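Local coordinates for protein 361aa long hypothetical D-aminopeptidase (Pyrococcus horikoshii, PDB 2DRH) that is of uncertain function but belongs to the S58 (DmpA-like) peptidase family and may act as an aminopeptidase, at residues P47-E59 and I92-I104. Sequence-based numbering, arbitrary orientation.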
ATOM      1  N   PRO A  47     -24.630 -10.479  30.383  1.00 32.06           N
ATOM      2  CA  PRO A  47     -23.584  -9.903  31.242  1.00 31.91           C
ATOM      3  C   PRO A  47     -22.659  -8.938  30.500  1.00 31.64           C
ATOM      4  O   PRO A  47     -22.405  -9.104  29.308  1.00 30.26           O
ATOM      5  CB  PRO A  47     -22.833 -11.134  31.740  1.00 31.57           C
ATOM      6  CG  PRO A  47     -23.894 -12.196  31.751  1.00 31.15           C
ATOM      7  CD  PRO A  47     -24.594 -11.951  30.442  1.00 32.15           C
ATOM      8  N   VAL A  48     -22.155  -7.934  31.211  1.00 30.30           N
ATOM      9  CA  VAL A  48     -21.267  -6.952  30.604  1.00 28.89           C
ATOM     10  C   VAL A  48     -19.838  -7.090  31.111  1.00 27.70           C
ATOM     11  O   VAL A  48     -19.576  -7.028  32.312  1.00 28.18           O
ATOM     12  CB  VAL A  48     -21.754  -5.511  30.866  1.00 29.68           C
ATOM     13  CG1 VAL A  48     -21.921  -5.288  32.342  1.00 31.24           C
ATOM     14  CG2 VAL A  48     -20.756  -4.507  30.299  1.00 27.61           C
ATOM     15  N   ARG A  49     -18.917  -7.275  30.170  1.00 26.35           N
ATOM     16  CA  ARG A  49     -17.500  -7.430  30.469  1.00 24.69           C
ATOM     17  C   ARG A  49     -16.741  -6.707  29.359  1.00 24.20           C
ATOM     18  O   ARG A  49     -16.175  -7.334  28.471  1.00 22.56           O
ATOM     19  CB  ARG A  49     -17.128  -8.916  30.479  1.00 24.28           C
ATOM     20  CG  ARG A  49     -17.952  -9.793  31.432  1.00 25.46           C
ATOM     21  CD  ARG A  49     -17.499  -9.679  32.887  1.00 28.09           C
ATOM     22  NE  ARG A  49     -18.133 -10.686  33.746  1.00 28.65           N
ATOM     23  CZ  ARG A  49     -19.386 -10.621  34.193  1.00 29.01           C
ATOM     24  NH1 ARG A  49     -20.162  -9.590  33.873  1.00 29.25           N
ATOM     25  NH2 ARG A  49     -19.871 -11.593  34.957  1.00 26.24           N
ATOM     26  N   THR A  50     -16.752  -5.380  29.403  1.00 23.39           N
ATOM     27  CA  THR A  50     -16.082  -4.593  28.382  1.00 23.26           C
ATOM     28  C   THR A  50     -15.477  -3.335  29.007  1.00 22.39           C
ATOM     29  O   THR A  50     -15.355  -3.244  30.227  1.00 22.87           O
ATOM     30  CB  THR A  50     -17.080  -4.221  27.245  1.00 21.64           C
ATOM     31  OG1 THR A  50     -16.366  -3.649  26.147  1.00 24.69           O
ATOM     32  CG2 THR A  50     -18.120  -3.228  27.733  1.00 23.71           C
ATOM     33  N   GLY A  51     -15.088  -2.372  28.182  1.00 22.82           N
ATOM     34  CA  GLY A  51     -14.499  -1.161  28.726  1.00 23.21           C
ATOM     35  C   GLY A  51     -13.828  -0.292  27.688  1.00 23.85           C
ATOM     36  O   GLY A  51     -13.977  -0.514  26.487  1.00 23.20           O
ATOM     37  N   VAL A  52     -13.069   0.691  28.164  1.00 23.15           N
ATOM     38  CA  VAL A  52     -12.370   1.630  27.305  1.00 23.20           C
ATOM     39  C   VAL A  52     -10.988   1.940  27.863  1.00 23.21           C
ATOM     40  O   VAL A  52     -10.809   2.067  29.075  1.00 24.66           O
ATOM     41  CB  VAL A  52     -13.159   2.961  27.190  1.00 24.36           C
ATOM     42  CG1 VAL A  52     -12.371   3.981  26.373  1.00 23.09           C
ATOM     43  CG2 VAL A  52     -14.513   2.710  26.554  1.00 24.01           C
ATOM     44  N   THR A  53     -10.008   2.054  26.975  1.00 22.50           N
ATOM     45  CA  THR A  53      -8.646   2.375  27.374  1.00 20.79           C
ATOM     46  C   THR A  53      -8.169   3.533  26.504  1.00 23.36           C
ATOM     47  O   THR A  53      -8.302   3.499  25.274  1.00 22.72           O
ATOM     48  CB  THR A  53      -7.694   1.176  27.178  1.00 20.26           C
ATOM     49  OG1 THR A  53      -8.074   0.107  28.053  1.00 17.85           O
ATOM     50  CG2 THR A  53      -6.256   1.587  27.474  1.00 19.92           C
ATOM     51  N   ALA A  54      -7.618   4.557  27.147  1.00 22.30           N
ATOM     52  CA  ALA A  54      -7.132   5.730  26.439  1.00 21.52           C
ATOM     53  C   ALA A  54      -5.619   5.880  26.558  1.00 22.41           C
ATOM     54  O   ALA A  54      -5.057   5.708  27.634  1.00 19.76           O
ATOM     55  CB  ALA A  54      -7.822   6.975  26.983  1.00 21.74           C
ATOM     56  N   ILE A  55      -4.965   6.187  25.443  1.00 22.85           N
ATOM     57  CA  ILE A  55      -3.523   6.391  25.438  1.00 24.79           C
ATOM     58  C   ILE A  55      -3.266   7.795  24.903  1.00 25.15           C
ATOM     59  O   ILE A  55      -3.660   8.127  23.781  1.00 24.75           O
ATOM     60  CB  ILE A  55      -2.765   5.367  24.533  1.00 24.34           C
ATOM     61  CG1 ILE A  55      -3.043   3.929  24.984  1.00 24.06           C
ATOM     62  CG2 ILE A  55      -1.261   5.623  24.604  1.00 24.60           C
ATOM     63  CD1 ILE A  55      -4.190   3.255  24.245  1.00 24.37           C
ATOM     64  N   LEU A  56      -2.618   8.619  25.723  1.00 25.30           N
ATOM     65  CA  LEU A  56      -2.294   9.991  25.349  1.00 25.21           C
ATOM     66  C   LEU A  56      -0.827  10.053  24.952  1.00 24.79           C
ATOM     67  O   LEU A  56       0.043   9.631  25.715  1.00 24.90           O
ATOM     68  CB  LEU A  56      -2.536  10.939  26.529  1.00 26.01           C
ATOM     69  CG  LEU A  56      -3.971  11.198  26.994  1.00 28.22           C
ATOM     70  CD1 LEU A  56      -4.718   9.892  27.210  1.00 29.57           C
ATOM     71  CD2 LEU A  56      -3.931  12.018  28.282  1.00 28.06           C
ATOM     72  N   PRO A  57      -0.534  10.550  23.740  1.00 24.71           N
ATOM     73  CA  PRO A  57       0.847  10.658  23.259  1.00 26.58           C
ATOM     74  C   PRO A  57       1.703  11.498  24.211  1.00 27.20           C
ATOM     75  O   PRO A  57       2.863  11.169  24.469  1.00 27.44           O
ATOM     76  CB  PRO A  57       0.681  11.308  21.891  1.00 24.96           C
ATOM     77  CG  PRO A  57      -0.626  10.732  21.425  1.00 25.54           C
ATOM     78  CD  PRO A  57      -1.489  10.847  22.659  1.00 24.83           C
ATOM     79  N   HIS A  58       1.123  12.589  24.710  1.00 26.72           N
ATOM     80  CA  HIS A  58       1.792  13.468  25.665  1.00 27.42           C
ATOM     81  C   HIS A  58       0.743  14.101  26.576  1.00 28.57           C
ATOM     82  O   HIS A  58      -0.419  13.687  26.561  1.00 28.55           O
ATOM     83  CB  HIS A  58       2.654  14.535  24.958  1.00 26.68           C
ATOM     84  CG  HIS A  58       1.896  15.433  24.032  1.00 25.61           C
ATOM     85  ND1 HIS A  58       1.017  16.397  24.477  1.00 25.82           N
ATOM     86  CD2 HIS A  58       1.900  15.522  22.681  1.00 26.42           C
ATOM     87  CE1 HIS A  58       0.512  17.041  23.441  1.00 26.26           C
ATOM     88  NE2 HIS A  58       1.032  16.530  22.338  1.00 27.87           N
ATOM     89  N   GLU A  59       1.134  15.102  27.358  1.00 28.97           N
ATOM     90  CA  GLU A  59       0.213  15.719  28.314  1.00 29.03           C
ATOM     91  C   GLU A  59      -0.502  17.022  27.916  1.00 28.02           C
ATOM     92  O   GLU A  59      -1.353  17.517  28.659  1.00 28.39           O
ATOM     93  CB  GLU A  59       0.955  15.915  29.640  1.00 31.31           C
ATOM     94  CG  GLU A  59       1.537  14.616  30.190  1.00 35.81           C
ATOM     95  CD  GLU A  59       2.648  14.843  31.205  1.00 38.89           C
ATOM     96  OE1 GLU A  59       3.709  15.392  30.825  1.00 38.25           O
ATOM     97  OE2 GLU A  59       2.456  14.472  32.383  1.00 38.76           O
ATOM     98  N   ILE A  92      -0.718  11.934  14.468  1.00 19.81           N
ATOM     99  CA  ILE A  92      -1.796  11.549  15.378  1.00 18.05           C
ATOM    100  C   ILE A  92      -2.156  12.849  16.092  1.00 20.26           C
ATOM    101  O   ILE A  92      -1.271  13.535  16.614  1.00 18.01           O
ATOM    102  CB  ILE A  92      -1.338  10.481  16.396  1.00 18.06           C
ATOM    103  CG1 ILE A  92      -1.300   9.106  15.716  1.00 15.72           C
ATOM    104  CG2 ILE A  92      -2.280  10.454  17.592  1.00 16.87           C
ATOM    105  CD1 ILE A  92      -0.924   7.966  16.637  1.00 11.01           C
ATOM    106  N   GLU A  93      -3.444  13.192  16.105  1.00 19.02           N
ATOM    107  CA  GLU A  93      -3.894  14.454  16.691  1.00 19.15           C
ATOM    108  C   GLU A  93      -4.985  14.314  17.731  1.00 19.42           C
ATOM    109  O   GLU A  93      -5.702  15.276  18.028  1.00 17.21           O
ATOM    110  CB  GLU A  93      -4.388  15.382  15.578  1.00 21.25           C
ATOM    111  CG  GLU A  93      -5.403  14.733  14.642  1.00 20.50           C
ATOM    112  CD  GLU A  93      -5.878  15.665  13.539  1.00 22.84           C
ATOM    113  OE1 GLU A  93      -5.029  16.352  12.920  1.00 18.70           O
ATOM    114  OE2 GLU A  93      -7.099  15.698  13.281  1.00 23.25           O
ATOM    115  N   THR A  94      -5.107  13.115  18.284  1.00 18.15           N
ATOM    116  CA  THR A  94      -6.120  12.847  19.277  1.00 18.05           C
ATOM    117  C   THR A  94      -5.615  11.753  20.183  1.00 19.38           C
ATOM    118  O   THR A  94      -4.673  11.040  19.835  1.00 19.70           O
ATOM    119  CB  THR A  94      -7.420  12.317  18.623  1.00 19.86           C
ATOM    120  OG1 THR A  94      -7.174  11.007  18.082  1.00 19.38           O
ATOM    121  CG2 THR A  94      -7.891  13.254  17.496  1.00 19.09           C
ATOM    122  N   PRO A  95      -6.200  11.630  21.382  1.00 19.83           N
ATOM    123  CA  PRO A  95      -5.713  10.545  22.229  1.00 20.74           C
ATOM    124  C   PRO A  95      -6.151   9.257  21.523  1.00 21.99           C
ATOM    125  O   PRO A  95      -7.087   9.274  20.717  1.00 21.13           O
ATOM    126  CB  PRO A  95      -6.433  10.779  23.562  1.00 20.19           C
ATOM    127  CG  PRO A  95      -7.630  11.572  23.199  1.00 22.24           C
ATOM    128  CD  PRO A  95      -7.132  12.501  22.115  1.00 20.77           C
ATOM    129  N   ILE A  96      -5.466   8.156  21.813  1.00 22.97           N
ATOM    130  CA  ILE A  96      -5.764   6.875  21.187  1.00 22.52           C
ATOM    131  C   ILE A  96      -6.733   6.092  22.051  1.00 21.56           C
ATOM    132  O   ILE A  96      -6.481   5.864  23.225  1.00 20.88           O
ATOM    133  CB  ILE A  96      -4.480   6.067  20.990  1.00 23.12           C
ATOM    134  CG1 ILE A  96      -3.422   6.957  20.333  1.00 22.10           C
ATOM    135  CG2 ILE A  96      -4.768   4.830  20.134  1.00 22.95           C
ATOM    136  CD1 ILE A  96      -2.056   6.315  20.222  1.00 24.33           C
ATOM    137  N   ILE A  97      -7.837   5.673  21.449  1.00 20.63           N
ATOM    138  CA  ILE A  97      -8.880   4.961  22.164  1.00 19.96           C
ATOM    139  C   ILE A  97      -9.054   3.529  21.694  1.00 20.69           C
ATOM    140  O   ILE A  97      -9.054   3.240  20.492  1.00 19.24           O
ATOM    141  CB  ILE A  97     -10.241   5.701  22.018  1.00 20.91           C
ATOM    142  CG1 ILE A  97     -10.095   7.161  22.466  1.00 20.53           C
ATOM    143  CG2 ILE A  97     -11.318   5.000  22.841  1.00 18.82           C
ATOM    144  CD1 ILE A  97      -9.808   7.318  23.950  1.00 21.35           C
ATOM    145  N   LEU A  98      -9.205   2.637  22.665  1.00 20.07           N
ATOM    146  CA  LEU A  98      -9.403   1.228  22.397  1.00 19.59           C
ATOM    147  C   LEU A  98     -10.697   0.822  23.089  1.00 19.61           C
ATOM    148  O   LEU A  98     -10.994   1.302  24.184  1.00 18.57           O
ATOM    149  CB  LEU A  98      -8.234   0.411  22.954  1.00 17.54           C
ATOM    150  CG  LEU A  98      -6.829   0.916  22.590  1.00 17.30           C
ATOM    151  CD1 LEU A  98      -5.783  -0.066  23.100  1.00 16.26           C
ATOM    152  CD2 LEU A  98      -6.709   1.083  21.093  1.00 15.50           C
ATOM    153  N   THR A  99     -11.469  -0.038  22.435  1.00 17.73           N
ATOM    154  CA  THR A  99     -12.718  -0.529  23.000  1.00 17.80           C
ATOM    155  C   THR A  99     -13.175  -1.763  22.223  1.00 18.36           C
ATOM    156  O   THR A  99     -12.396  -2.337  21.469  1.00 17.57           O
ATOM    157  CB  THR A  99     -13.815   0.548  22.975  1.00 17.86           C
ATOM    158  OG1 THR A  99     -14.936   0.084  23.735  1.00 19.52           O
ATOM    159  CG2 THR A  99     -14.251   0.869  21.541  1.00 17.73           C
ATOM    160  N   ASN A 100     -14.418  -2.194  22.410  1.00 19.54           N
ATOM    161  CA  ASN A 100     -14.871  -3.379  21.690  1.00 18.84           C
ATOM    162  C   ASN A 100     -15.334  -3.020  20.282  1.00 17.87           C
ATOM    163  O   ASN A 100     -15.691  -1.871  19.996  1.00 17.30           O
ATOM    164  CB  ASN A 100     -15.979  -4.111  22.465  1.00 19.96           C
ATOM    165  CG  ASN A 100     -17.287  -3.348  22.492  1.00 23.10           C
ATOM    166  OD1 ASN A 100     -17.972  -3.224  21.474  1.00 22.83           O
ATOM    167  ND2 ASN A 100     -17.645  -2.829  23.662  1.00 24.04           N
ATOM    168  N   THR A 101     -15.329  -4.013  19.404  1.00 17.79           N
ATOM    169  CA  THR A 101     -15.709  -3.812  18.011  1.00 17.75           C
ATOM    170  C   THR A 101     -16.967  -2.990  17.764  1.00 18.81           C
ATOM    171  O   THR A 101     -16.943  -2.044  16.976  1.00 19.70           O
ATOM    172  CB  THR A 101     -15.881  -5.158  17.284  1.00 16.56           C
ATOM    173  OG1 THR A 101     -14.759  -5.996  17.575  1.00 14.45           O
ATOM    174  CG2 THR A 101     -15.962  -4.940  15.759  1.00 14.70           C
ATOM    175  N   LEU A 102     -18.065  -3.344  18.427  1.00 18.96           N
ATOM    176  CA  LEU A 102     -19.323  -2.640  18.215  1.00 19.00           C
ATOM    177  C   LEU A 102     -19.481  -1.309  18.934  1.00 20.60           C
ATOM    178  O   LEU A 102     -20.482  -0.624  18.740  1.00 20.40           O
ATOM    179  CB  LEU A 102     -20.496  -3.560  18.558  1.00 21.02           C
ATOM    180  CG  LEU A 102     -21.038  -4.461  17.436  1.00 22.81           C
ATOM    181  CD1 LEU A 102     -19.915  -5.021  16.601  1.00 23.85           C
ATOM    182  CD2 LEU A 102     -21.863  -5.579  18.050  1.00 22.56           C
ATOM    183  N   SER A 103     -18.502  -0.931  19.754  1.00 22.21           N
ATOM    184  CA  SER A 103     -18.566   0.352  20.467  1.00 22.11           C
ATOM    185  C   SER A 103     -17.732   1.446  19.794  1.00 23.29           C
ATOM    186  O   SER A 103     -17.627   2.558  20.321  1.00 25.16           O
ATOM    187  CB  SER A 103     -18.080   0.197  21.913  1.00 22.63           C
ATOM    188  OG  SER A 103     -18.967  -0.580  22.699  1.00 22.56           O
ATOM    189  N   ILE A 104     -17.144   1.156  18.633  1.00 22.61           N
ATOM    190  CA  ILE A 104     -16.312   2.159  17.973  1.00 21.43           C
ATOM    191  C   ILE A 104     -17.068   3.448  17.663  1.00 22.08           C
ATOM    192  O   ILE A 104     -16.495   4.542  17.725  1.00 20.94           O
ATOM    193  CB  ILE A 104     -15.671   1.632  16.664  1.00 22.18           C
ATOM    194  CG1 ILE A 104     -16.751   1.243  15.656  1.00 21.90           C
ATOM    195  CG2 ILE A 104     -14.745   0.461  16.980  1.00 22.10           C
ATOM    196  CD1 ILE A 104     -16.212   1.022  14.252  1.00 22.85           C
TER
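Strands 48-56 and 96-100 run antiparallel, their axes 4.7 Å apart at closest approach, and four backbone hydrogen bonds join them: Thr-53 exchanges a pair with Leu-98, and Ile-55 a pair with Ile-96, where Ile-55 N lies 2.7 Å from Ile-96 O. Ala-54 and Ile-97 face each other between these as a non-hydrogen-bonded pair. Toward the start of strand 48-56, beyond the Thr-53/Leu-98 pair, side chains of 96-100 make the cross-strand bonds. The hydroxyl OG1 of Thr-99 donates to Gly-51 O at 3.0 Å. One residue further, Asn-100 ND2 donates to Thr-50 OG1, 2.9 Å away and nearly in the amide plane; Thr-50 turns OG1 opposite its own backbone N (chi1 -170°), which brings the oxygen to the amide. The same OG1 also hydrogen-bonds Asp-138. A valine here would keep the branched shape but would probably leave both the Asn-100 amide and the Asp-138 carboxylate without their hydroxyl partner.

Both faces are largely apolar. On one, Ile-55 CD1 touches Ile-96 O and meets Leu-98 CD1 at 3.9 Å; Thr-53 also points to this face, its hydroxyl hydrogen-bonded to Ala-172 and His-31. On the other, Ile-97 straddles two residues: CG2 touches Val-52 CG1, while CD1, with chi2 at -66°, folds back onto Ala-54 CB at 3.6 Å.

As two central strands of a four-stranded mixed sheet, the pair illustrates how buried strands are flanked on both edges and covered over one face: strand 28-36 bonds the far edge of 48-56, strand 132-136 runs parallel to 96-100, and helix 104-118 packs Leu-111 against Pro-95 and Ile-97.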